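Local coordinates for protein glutathione S-transferase (PDB 6J3F) that binds glutathione and probably catalyses its transfer to electrophilic substrates, at residues V4-D9 against H75-G80. Numbering follows the deposited sequence.
Sequences VIQFYD and HDPSTG
Q6 and H75 face each other as an antiparallel hydrogen-bonded pair. Q6 N donates to H75 O at 2.9 Å, and H75 N donates a second bond to Q6 O. Both bonds are nearly straight and lie in the carbonyl plane of their acceptors. H75 O also takes a CA-H...O contact from I5, whose CA is 3.5 Å away.

The I5 side chain leads from H75 O to the D76 carboxylate. CB lies 4.0 Å from H75 O. CG2, anti to the backbone N, comes closer to the same oxygen. The CG1 branch, anti to the carbonyl carbon (chi1 -65°), meets D76 OD1 at 3.7 Å. CD1 ends 4.1 Å from D76 OD2. The D76 carboxylate thus has the aliphatic I5 chain beside it, while its OD2 is hydrogen-bonded by Y92 and Y97. Just past the strand pair, the P77 ring packs against the V4 carbonyl, with CG 3.2 Å from V4 O. The H75 backbone N sits at the edge of the Y8 ring, 4.2 Å from CE1.

From D76 the chain turns through P77, and D76 O accepts from both T79 N and G80 N. This turn leads into strand 81-84. Strand 5-9 lies between 73-76 and the parallel strand 38-42 in the thioredoxin-like N-terminal domain of the glutathione S-transferase fold. Helix 22-34 packs on F7, and helix 48-55 on Y8.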
loop_
_atom_site.group_PDB
_atom_site.type_symbol
_atom_site.label_atom_id
_atom_site.label_comp_id
_atom_site.label_asym_id
_atom_site.label_seq_id
_atom_site.Cartn_x
_atom_site.Cartn_y
_atom_site.Cartn_z
ATOM N N VAL A 4 -10.923 33.838 6.005
ATOM C CA VAL A 4 -9.914 32.871 5.553
ATOM C C VAL A 4 -10.369 31.453 5.864
ATOM O O VAL A 4 -11.340 31.252 6.602
ATOM C CB VAL A 4 -8.535 33.114 6.197
ATOM C CG1 VAL A 4 -7.792 34.220 5.472
ATOM C CG2 VAL A 4 -8.679 33.420 7.696
ATOM N N ILE A 5 -9.665 30.460 5.314
ATOM C CA ILE A 5 -9.966 29.078 5.662
ATOM C C ILE A 5 -9.674 28.862 7.141
ATOM O O ILE A 5 -8.669 29.349 7.683
ATOM C CB ILE A 5 -9.169 28.101 4.779
ATOM C CG1 ILE A 5 -9.616 28.233 3.334
ATOM C CG2 ILE A 5 -9.351 26.645 5.242
ATOM C CD1 ILE A 5 -8.788 27.445 2.373
ATOM N N GLN A 6 -10.582 28.157 7.811
ATOM C CA GLN A 6 -10.407 27.790 9.208
ATOM C C GLN A 6 -9.965 26.338 9.292
ATOM O O GLN A 6 -10.647 25.436 8.787
ATOM C CB GLN A 6 -11.685 28.032 10.003
ATOM C CG GLN A 6 -11.960 29.506 10.118
ATOM C CD GLN A 6 -13.398 29.803 9.892
ATOM O OE1 GLN A 6 -14.267 29.191 10.526
ATOM N NE2 GLN A 6 -13.682 30.733 8.971
ATOM N N PHE A 7 -8.825 26.130 9.935
ATOM C CA PHE A 7 -8.154 24.847 10.026
ATOM C C PHE A 7 -8.207 24.393 11.479
ATOM O O PHE A 7 -7.660 25.064 12.361
ATOM C CB PHE A 7 -6.719 24.994 9.518
ATOM C CG PHE A 7 -5.840 23.823 9.802
ATOM C CD1 PHE A 7 -6.200 22.549 9.390
ATOM C CD2 PHE A 7 -4.624 24.002 10.444
ATOM C CE1 PHE A 7 -5.377 21.468 9.639
ATOM C CE2 PHE A 7 -3.792 22.929 10.698
ATOM C CZ PHE A 7 -4.167 21.657 10.299
ATOM N N TYR A 8 -8.869 23.265 11.724
ATOM C CA TYR A 8 -9.106 22.767 13.076
ATOM C C TYR A 8 -8.006 21.781 13.453
ATOM O O TYR A 8 -7.798 20.785 12.747
ATOM C CB TYR A 8 -10.490 22.121 13.158
ATOM C CG TYR A 8 -11.597 23.120 12.883
ATOM C CD1 TYR A 8 -11.829 23.611 11.600
ATOM C CD2 TYR A 8 -12.401 23.593 13.910
ATOM C CE1 TYR A 8 -12.842 24.552 11.355
ATOM C CE2 TYR A 8 -13.423 24.499 13.671
ATOM C CZ TYR A 8 -13.621 25.001 12.407
ATOM O OH TYR A 8 -14.627 25.920 12.197
ATOM N N ASP A 9 -7.307 22.066 14.558
ATOM C CA ASP A 9 -6.116 21.341 14.999
ATOM C C ASP A 9 -6.288 21.001 16.475
ATOM O O ASP A 9 -7.181 21.525 17.151
ATOM C CB ASP A 9 -4.832 22.179 14.775
ATOM C CG ASP A 9 -3.551 21.325 14.579
ATOM O OD1 ASP A 9 -3.488 20.165 15.026
ATOM O OD2 ASP A 9 -2.569 21.837 13.993
ATOM N N HIS A 75 -12.863 24.461 7.138
ATOM C CA HIS A 75 -14.044 25.133 6.611
ATOM C C HIS A 75 -13.589 26.288 5.737
ATOM O O HIS A 75 -12.772 27.108 6.165
ATOM C CB HIS A 75 -14.970 25.665 7.711
ATOM C CG HIS A 75 -16.146 26.426 7.177
ATOM N ND1 HIS A 75 -17.250 25.803 6.629
ATOM C CD2 HIS A 75 -16.379 27.757 7.075
ATOM C CE1 HIS A 75 -18.114 26.716 6.221
ATOM N NE2 HIS A 75 -17.612 27.909 6.485
ATOM N N ASP A 76 -14.143 26.356 4.525
ATOM C CA ASP A 76 -13.798 27.345 3.504
ATOM C C ASP A 76 -14.920 28.375 3.375
ATOM O O ASP A 76 -15.874 28.154 2.612
ATOM C CB ASP A 76 -13.560 26.640 2.170
ATOM C CG ASP A 76 -12.779 27.483 1.188
ATOM O OD1 ASP A 76 -12.676 28.711 1.397
ATOM O OD2 ASP A 76 -12.273 26.907 0.204
ATOM N N PRO A 77 -14.863 29.512 4.090
ATOM C CA PRO A 77 -15.969 30.481 3.986
ATOM C C PRO A 77 -16.185 30.961 2.569
ATOM O O PRO A 77 -17.321 31.265 2.191
ATOM C CB PRO A 77 -15.536 31.625 4.920
ATOM C CG PRO A 77 -14.056 31.505 5.005
ATOM C CD PRO A 77 -13.762 30.029 4.924
ATOM N N SER A 78 -15.117 30.986 1.766
ATOM C CA SER A 78 -15.227 31.338 0.359
ATOM C C SER A 78 -16.226 30.447 -0.378
ATOM O O SER A 78 -16.940 30.913 -1.273
ATOM C CB SER A 78 -13.847 31.260 -0.286
ATOM O OG SER A 78 -13.870 30.464 -1.455
ATOM N N THR A 79 -16.304 29.166 -0.021
ATOM C CA THR A 79 -17.227 28.257 -0.689
ATOM C C THR A 79 -18.322 27.706 0.202
ATOM O O THR A 79 -19.233 27.061 -0.319
ATOM C CB THR A 79 -16.477 27.060 -1.289
ATOM O OG1 THR A 79 -16.267 26.063 -0.271
ATOM C CG2 THR A 79 -15.139 27.507 -1.844
ATOM N N GLY A 80 -18.238 27.888 1.517
ATOM C CA GLY A 80 -19.200 27.295 2.428
ATOM C C GLY A 80 -19.013 25.822 2.752
ATOM O O GLY A 80 -19.875 25.248 3.428
#